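Side-chain contacts in signal recognition 54 kDa protein (Pyrococcus furiosus, PDB 3DM5), which is an SRP54-type component of the signal recognition particle, combining a helical bundle, a P-loop nucleotide-binding domain and a further helical domain: residues L120-Y123 with F124-G128; P283-P286 with P287-V290; Q206-V210 with I211-E215. All blocks are in the same frame, centred on the assembly; numbering follows the deposited sequence.

Interaction 1. Residues L120-Y123 with F124-G128. With SO4 (sulfate ion), chain C.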
loop_
_atom_site.group_PDB
_atom_site.type_symbol
_atom_site.label_atom_id
_atom_site.label_comp_id
_atom_site.label_asym_id
_atom_site.label_seq_id
_atom_site.Cartn_x
_atom_site.Cartn_y
_atom_site.Cartn_z
ATOM N N LEU A 120 17.117 21.354 21.414
ATOM C CA LEU A 120 17.035 22.806 21.567
ATOM C C LEU A 120 18.341 23.392 22.148
ATOM O O LEU A 120 18.855 24.392 21.668
ATOM C CB LEU A 120 15.822 23.171 22.415
ATOM C CG LEU A 120 15.315 24.604 22.325
ATOM C CD1 LEU A 120 15.012 24.985 20.897
ATOM C CD2 LEU A 120 14.096 24.731 23.185
ATOM N N ALA A 121 18.911 22.745 23.150
ATOM C CA ALA A 121 20.191 23.201 23.684
ATOM C C ALA A 121 21.259 23.202 22.599
ATOM O O ALA A 121 21.979 24.194 22.416
ATOM C CB ALA A 121 20.619 22.336 24.842
ATOM N N ARG A 122 21.350 22.095 21.871
ATOM C CA ARG A 122 22.338 21.961 20.804
ATOM C C ARG A 122 22.093 22.960 19.667
ATOM O O ARG A 122 23.043 23.510 19.111
ATOM C CB ARG A 122 22.349 20.529 20.250
ATOM C CG ARG A 122 23.143 20.356 18.950
ATOM C CD ARG A 122 24.627 20.639 19.149
ATOM N NE ARG A 122 25.380 20.424 17.919
ATOM C CZ ARG A 122 26.613 20.867 17.705
ATOM N NH1 ARG A 122 27.233 21.568 18.641
ATOM N NH2 ARG A 122 27.224 20.619 16.551
ATOM N N TYR A 123 20.829 23.178 19.307
ATOM C CA TYR A 123 20.497 24.165 18.293
ATOM C C TYR A 123 21.118 25.508 18.656
ATOM O O TYR A 123 21.738 26.161 17.817
ATOM C CB TYR A 123 18.970 24.304 18.132
ATOM C CG TYR A 123 18.512 25.511 17.335
ATOM C CD1 TYR A 123 18.248 25.410 15.982
ATOM C CD2 TYR A 123 18.332 26.757 17.937
ATOM C CE1 TYR A 123 17.822 26.514 15.245
ATOM C CE2 TYR A 123 17.908 27.874 17.193
ATOM C CZ TYR A 123 17.658 27.735 15.852
ATOM O OH TYR A 123 17.238 28.806 15.092
ATOM N N PHE A 124 20.946 25.924 19.906
ATOM C CA PHE A 124 21.470 27.212 20.334
ATOM C C PHE A 124 22.991 27.255 20.472
ATOM O O PHE A 124 23.617 28.249 20.113
ATOM C CB PHE A 124 20.798 27.681 21.623
ATOM C CG PHE A 124 19.456 28.276 21.395
ATOM C CD1 PHE A 124 18.323 27.734 21.985
ATOM C CD2 PHE A 124 19.320 29.353 20.534
ATOM C CE1 PHE A 124 17.064 28.299 21.751
ATOM C CE2 PHE A 124 18.065 29.921 20.293
ATOM C CZ PHE A 124 16.938 29.397 20.906
ATOM N N GLN A 125 23.573 26.187 20.998
ATOM C CA GLN A 125 25.025 26.101 21.135
ATOM C C GLN A 125 25.752 26.146 19.784
ATOM O O GLN A 125 26.705 26.895 19.603
ATOM C CB GLN A 125 25.415 24.840 21.898
ATOM C CG GLN A 125 26.849 24.852 22.305
ATOM C CD GLN A 125 27.586 23.600 21.862
ATOM O OE1 GLN A 125 27.111 22.859 21.008
ATOM N NE2 GLN A 125 28.758 23.368 22.439
ATOM N N LYS A 126 25.300 25.331 18.843
ATOM C CA LYS A 126 25.763 25.411 17.463
ATOM C C LYS A 126 25.821 26.841 16.949
ATOM O O LYS A 126 26.585 27.133 16.035
ATOM C CB LYS A 126 24.834 24.618 16.537
ATOM C CG LYS A 126 25.338 23.250 16.156
ATOM C CD LYS A 126 24.625 22.773 14.901
ATOM C CE LYS A 126 25.469 21.772 14.125
ATOM N NZ LYS A 126 25.230 21.865 12.652
ATOM N N ARG A 127 24.997 27.724 17.500
ATOM C CA ARG A 127 24.900 29.078 16.961
ATOM C C ARG A 127 25.605 30.090 17.857
ATOM O O ARG A 127 25.295 31.287 17.834
ATOM C CB ARG A 127 23.441 29.474 16.710
ATOM C CG ARG A 127 22.729 28.518 15.774
ATOM C CD ARG A 127 21.400 29.059 15.266
ATOM N NE ARG A 127 20.882 28.270 14.153
ATOM C CZ ARG A 127 20.938 26.942 14.073
ATOM N NH1 ARG A 127 21.445 26.223 15.056
ATOM N NH2 ARG A 127 20.462 26.330 13.010
ATOM N N GLY A 128 26.557 29.594 18.645
ATOM C CA GLY A 128 27.423 30.459 19.427
ATOM C C GLY A 128 26.965 30.862 20.814
ATOM O O GLY A 128 27.562 31.737 21.431
HETATM S S SO4 C . 21.882 23.417 11.767
HETATM O O1 SO4 C . 22.955 24.410 11.890
HETATM O O2 SO4 C . 20.963 23.832 10.710
HETATM O O3 SO4 C . 22.454 22.116 11.418
HETATM O O4 SO4 C . 21.157 23.316 13.037
#

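Interaction 2. Residues P283-P286 with P287-V290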
loop_
_atom_site.group_PDB
_atom_site.type_symbol
_atom_site.label_atom_id
_atom_site.label_comp_id
_atom_site.label_asym_id
_atom_site.label_seq_id
_atom_site.Cartn_x
_atom_site.Cartn_y
_atom_site.Cartn_z
ATOM N N PRO A 283 13.427 24.733 12.850
ATOM C CA PRO A 283 12.486 25.786 13.224
ATOM C C PRO A 283 11.284 25.731 12.303
ATOM O O PRO A 283 11.400 25.268 11.168
ATOM C CB PRO A 283 13.284 27.074 13.010
ATOM C CG PRO A 283 14.711 26.655 12.983
ATOM C CD PRO A 283 14.722 25.276 12.416
ATOM N N PHE A 284 10.140 26.189 12.799
ATOM C CA PHE A 284 8.915 26.109 12.038
ATOM C C PHE A 284 8.543 27.473 11.483
ATOM O O PHE A 284 8.307 28.440 12.217
ATOM C CB PHE A 284 7.781 25.530 12.876
ATOM C CG PHE A 284 6.550 25.174 12.071
ATOM C CD1 PHE A 284 6.543 24.059 11.243
ATOM C CD2 PHE A 284 5.405 25.942 12.152
ATOM C CE1 PHE A 284 5.407 23.721 10.506
ATOM C CE2 PHE A 284 4.271 25.609 11.424
ATOM C CZ PHE A 284 4.277 24.497 10.604
ATOM N N ASP A 285 8.508 27.530 10.165
ATOM C CA ASP A 285 8.251 28.748 9.433
ATOM C C ASP A 285 7.219 28.349 8.384
ATOM O O ASP A 285 7.575 27.876 7.294
ATOM C CB ASP A 285 9.561 29.255 8.804
ATOM C CG ASP A 285 9.396 30.571 8.062
ATOM O OD1 ASP A 285 8.252 30.979 7.759
ATOM O OD2 ASP A 285 10.434 31.197 7.775
ATOM N N PRO A 286 5.930 28.504 8.738
ATOM C CA PRO A 286 4.756 28.032 7.981
ATOM C C PRO A 286 4.873 28.163 6.461
ATOM O O PRO A 286 4.699 27.161 5.785
ATOM C CB PRO A 286 3.610 28.898 8.536
ATOM C CG PRO A 286 3.993 29.086 9.959
ATOM C CD PRO A 286 5.535 29.197 9.975
ATOM N N PRO A 287 5.163 29.367 5.938
ATOM C CA PRO A 287 5.204 29.531 4.477
ATOM C C PRO A 287 6.291 28.692 3.798
ATOM O O PRO A 287 6.092 28.241 2.674
ATOM C CB PRO A 287 5.509 31.031 4.295
ATOM C CG PRO A 287 5.275 31.649 5.604
ATOM C CD PRO A 287 5.508 30.615 6.637
ATOM N N ARG A 288 7.428 28.516 4.467
ATOM C CA ARG A 288 8.538 27.721 3.958
ATOM C C ARG A 288 8.229 26.240 4.062
ATOM O O ARG A 288 8.569 25.454 3.180
ATOM C CB ARG A 288 9.788 27.987 4.784
ATOM C CG ARG A 288 10.109 29.436 4.964
ATOM C CD ARG A 288 11.149 29.881 3.979
ATOM N NE ARG A 288 11.054 31.314 3.745
ATOM C CZ ARG A 288 11.688 31.951 2.768
ATOM N NH1 ARG A 288 12.476 31.280 1.935
ATOM N NH2 ARG A 288 11.535 33.262 2.626
ATOM N N PHE A 289 7.601 25.860 5.168
ATOM C CA PHE A 289 7.229 24.476 5.396
ATOM C C PHE A 289 6.167 24.047 4.378
ATOM O O PHE A 289 6.319 23.037 3.702
ATOM C CB PHE A 289 6.752 24.319 6.827
ATOM C CG PHE A 289 6.253 22.945 7.170
ATOM C CD1 PHE A 289 7.117 21.997 7.694
ATOM C CD2 PHE A 289 4.899 22.622 7.030
ATOM C CE1 PHE A 289 6.659 20.738 8.039
ATOM C CE2 PHE A 289 4.436 21.374 7.376
ATOM C CZ PHE A 289 5.326 20.425 7.885
ATOM N N VAL A 290 5.104 24.830 4.253
ATOM C CA VAL A 290 4.035 24.501 3.320
ATOM C C VAL A 290 4.557 24.500 1.891
ATOM O O VAL A 290 4.050 23.787 1.029
ATOM C CB VAL A 290 2.873 25.490 3.438
ATOM C CG1 VAL A 290 1.996 25.443 2.208
ATOM C CG2 VAL A 290 2.073 25.170 4.652
HETATM O O HOH W 1 10.034 33.257 5.989
#

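Interaction 3. Residues Q206-V210 with I211-E215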
loop_
_atom_site.group_PDB
_atom_site.type_symbol
_atom_site.label_atom_id
_atom_site.label_comp_id
_atom_site.label_asym_id
_atom_site.label_seq_id
_atom_site.Cartn_x
_atom_site.Cartn_y
_atom_site.Cartn_z
ATOM N N GLN A 206 2.874 26.785 38.858
ATOM C CA GLN A 206 3.744 26.953 40.015
ATOM C C GLN A 206 5.214 27.116 39.680
ATOM O O GLN A 206 5.807 28.100 40.108
ATOM C CB GLN A 206 3.533 25.834 41.016
ATOM C CG GLN A 206 2.155 25.906 41.631
ATOM C CD GLN A 206 1.816 24.710 42.490
ATOM O OE1 GLN A 206 2.650 23.840 42.735
ATOM N NE2 GLN A 206 0.577 24.660 42.951
ATOM N N ILE A 207 5.804 26.179 38.927
ATOM C CA ILE A 207 7.209 26.310 38.495
ATOM C C ILE A 207 7.478 27.583 37.694
ATOM O O ILE A 207 8.537 28.181 37.810
ATOM C CB ILE A 207 7.688 25.137 37.615
ATOM C CG1 ILE A 207 7.342 23.801 38.247
ATOM C CG2 ILE A 207 9.197 25.191 37.414
ATOM C CD1 ILE A 207 7.805 22.612 37.441
ATOM N N SER A 208 6.525 27.986 36.866
ATOM C CA SER A 208 6.669 29.206 36.086
ATOM C C SER A 208 6.657 30.465 36.977
ATOM O O SER A 208 7.309 31.476 36.666
ATOM C CB SER A 208 5.565 29.289 35.019
ATOM O OG SER A 208 5.574 30.530 34.325
ATOM N N ASN A 209 5.908 30.413 38.073
ATOM C CA ASN A 209 5.818 31.572 38.948
ATOM C C ASN A 209 7.121 31.728 39.724
ATOM O O ASN A 209 7.654 32.820 39.910
ATOM C CB ASN A 209 4.631 31.433 39.892
ATOM C CG ASN A 209 3.291 31.653 39.189
ATOM O OD1 ASN A 209 2.246 31.208 39.673
ATOM N ND2 ASN A 209 3.319 32.343 38.048
ATOM N N VAL A 210 7.647 30.604 40.156
ATOM C CA VAL A 210 8.906 30.595 40.853
ATOM C C VAL A 210 10.125 30.994 39.999
ATOM O O VAL A 210 10.941 31.786 40.456
ATOM C CB VAL A 210 9.152 29.228 41.486
ATOM C CG1 VAL A 210 10.545 29.182 42.074
ATOM C CG2 VAL A 210 8.067 28.947 42.532
ATOM N N ILE A 211 10.268 30.463 38.779
ATOM C CA ILE A 211 11.498 30.729 38.012
ATOM C C ILE A 211 11.391 31.882 37.028
ATOM O O ILE A 211 12.405 32.427 36.611
ATOM C CB ILE A 211 12.114 29.479 37.298
ATOM C CG1 ILE A 211 11.363 29.147 36.018
ATOM C CG2 ILE A 211 12.189 28.275 38.224
ATOM C CD1 ILE A 211 12.039 28.067 35.197
ATOM N N HIS A 212 10.170 32.245 36.652
ATOM C CA HIS A 212 9.939 33.435 35.848
ATOM C C HIS A 212 10.599 33.310 34.483
ATOM O O HIS A 212 11.415 34.155 34.107
ATOM C CB HIS A 212 10.497 34.656 36.584
ATOM C CG HIS A 212 9.522 35.787 36.713
ATOM N ND1 HIS A 212 8.492 35.776 37.631
ATOM C CD2 HIS A 212 9.426 36.963 36.048
ATOM C CE1 HIS A 212 7.799 36.896 37.519
ATOM N NE2 HIS A 212 8.345 37.634 36.569
ATOM N N PRO A 213 10.245 32.258 33.725
ATOM C CA PRO A 213 10.958 31.992 32.479
ATOM C C PRO A 213 10.602 33.041 31.455
ATOM O O PRO A 213 9.545 33.683 31.547
ATOM C CB PRO A 213 10.384 30.647 32.018
ATOM C CG PRO A 213 9.286 30.292 32.978
ATOM C CD PRO A 213 8.993 31.495 33.802
ATOM N N HIS A 214 11.470 33.212 30.472
ATOM C CA HIS A 214 11.104 34.003 29.307
ATOM C C HIS A 214 9.980 33.348 28.502
ATOM O O HIS A 214 9.177 34.032 27.884
ATOM C CB HIS A 214 12.301 34.250 28.384
ATOM C CG HIS A 214 11.908 34.837 27.065
ATOM N ND1 HIS A 214 12.065 34.167 25.872
ATOM C CD2 HIS A 214 11.316 36.018 26.755
ATOM C CE1 HIS A 214 11.609 34.912 24.879
ATOM N NE2 HIS A 214 11.151 36.042 25.393
ATOM N N GLU A 215 9.930 32.020 28.512
ATOM C CA GLU A 215 8.978 31.300 27.684
ATOM C C GLU A 215 8.665 29.917 28.240
ATOM O O GLU A 215 9.521 29.263 28.833
ATOM C CB GLU A 215 9.501 31.192 26.251
ATOM C CG GLU A 215 8.456 30.833 25.246
ATOM C CD GLU A 215 8.798 31.314 23.842
ATOM O OE1 GLU A 215 9.433 32.388 23.705
ATOM O OE2 GLU A 215 8.421 30.624 22.872
#

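Interaction 1. Residues L120-Y123 with F124-G128
With CG of Tyr-123 turned opposite its backbone N (chi1 167°) and CG of Arg-127 tucked beside its own N (chi1 -57°), the phenol ring and the guanidinium four residues on come to lie flat against each other. They sit near the end of helix 113-125, which follows the presumed P-loop of this P-loop NTPase fold. The planes are 17° apart and Arg-127 CZ lies 3.8 Å from the centroid of the Tyr-123 ring, a cation-pi stack over the face. Further bonds help fix the guanidinium's rotation: Arg-127 NH1 donates to Tyr-123 O at 2.8 Å, NH2 reaches O4 of a sulfate, probably from the crystallisation liquor, at 3.1 Å, and NE bonds weakly to Met-382 O of the second subunit. Lys-126 NZ holds the same anion through O3 at 3.0 Å.

The edge of Tyr-123 meets the face of Phe-124 in a T-shaped pair, Tyr-123 CE2 to Phe-124 CE2 being 3.7 Å. Leu-120 runs alongside Phe-124; both are buried and apolar, which suits the sheet-facing side of the helix, where they touch Leu-103. On the polar flank, Lys-126 CG rests over the face of the Arg-122 guanidinium, while Arg-122 NH1 bonds Gln-125 OE1 at 2.7 Å in the guanidinium plane. A Schellman motif ends the helix; Gly-128, lacking a CB, accepts the positive phi there, and Gly-128 N donates to Gln-125 O at 2.9 Å.

Interaction 2. Residues P283-P286 with P287-V290
The Phe-289 ring carries Phe-284 CE1 over one face, 3.5 Å above its plane and toward the rim, just where strand 281-283 leads into the N-terminus of helix 286-293 in the P-loop NTPase domain. The two rings meet obliquely, their planes 55° apart. Pro-286 N lies over a face of the Phe-284 ring, near its rim. Phenylalanine suits both places, since the pair packs on Leu-259 and Ile-272.

Asp-285 is the N-cap residue, but its side chain makes no capping bond. Its CG stands opposite the backbone N (chi1 -177°), and the side chain runs alongside that of Arg-288 instead, OD2 lying near Arg-288 CG. Asp-285 OD2 and Arg-288 NE are 4.1 Å apart, too far for a salt bridge, and a water joins them, donating to OD2 and accepting from NE. Their direct ionic partners are on the second subunit: Lys-331 for Asp-285 and Asp-332 for Arg-288.

Pro-286 and Pro-287 fit a first helical turn, where backbone N atoms have no carbonyl of a preceding turn to bond. The helical i to i+4 bonds begin with Phe-289 N, which donates to Asp-285 O at 2.9 Å, and Val-290 N follows, to Pro-286 O at 2.8 Å.

Interaction 3. Residues Q206-V210 with I211-E215
Ser-208 and Pro-213 meet where helix 198-211 gives way to the loop before strand 215-221, a helix-to-strand connection of the P-loop NTPase fold. Ser-208 OG, set opposite its backbone N (chi1 174°), lies 3.6 Å from Pro-213 CD, a van der Waals contact in which the short serine side chain lets the proline ring approach closely. The same edge of the proline is near the backbone as well, with Pro-213 CD 3.3 Å from Ser-208 O. Both residues touch Leu-104 of strand 101-106, so the turn is seated on the central sheet.

One helical turn apart, Ile-207 and Ile-211 approach through their CG2 methyls at 4.4 Å. In Ile-211 CG1 stands between the backbone N and the carbonyl carbon (chi1 79°), which places it 3.5 Å from Ile-207 O. The far end of Ile-207 leads away from Ile-211, and the side chain packs on Ile-168 and Ala-171 of helix 167-180, a fitting place for a branched apolar chain.

Beyond Ile-211 the chain leaves helical geometry at His-212, which has positive phi. Its exposed imidazole turns an edge to Asn-209 O, with ND1 3.8 Å away. His-212 N still bonds Ser-208 O at 3.0 Å, although the donor stands above the carbonyl plane, 42° out of it.

Interactions 1 and 3 each lie at the carboxyl end of a helix, interaction 2 at the start of one, all within the nucleotide-binding domain. Interactions 1 and 2 both meet the second subunit and touch each other, Tyr-123 CE1 to Pro-283 CG at 3.8 Å. Both combine aromatic packing with charged groups that reach a sulfate or the second subunit. Interaction 3, about 8 Å from interaction 1 at the nearest atoms, is mostly aliphatic. Most aromatic and sheet-facing residues are buried, while Lys-126, Asn-209, Val-210 and His-212 are exposed. Interactions 1 and 3 both lean on strand 101-106; interactions 1 and 2 also touch strand 269-273, and helix 71-86 sets interaction 2 apart.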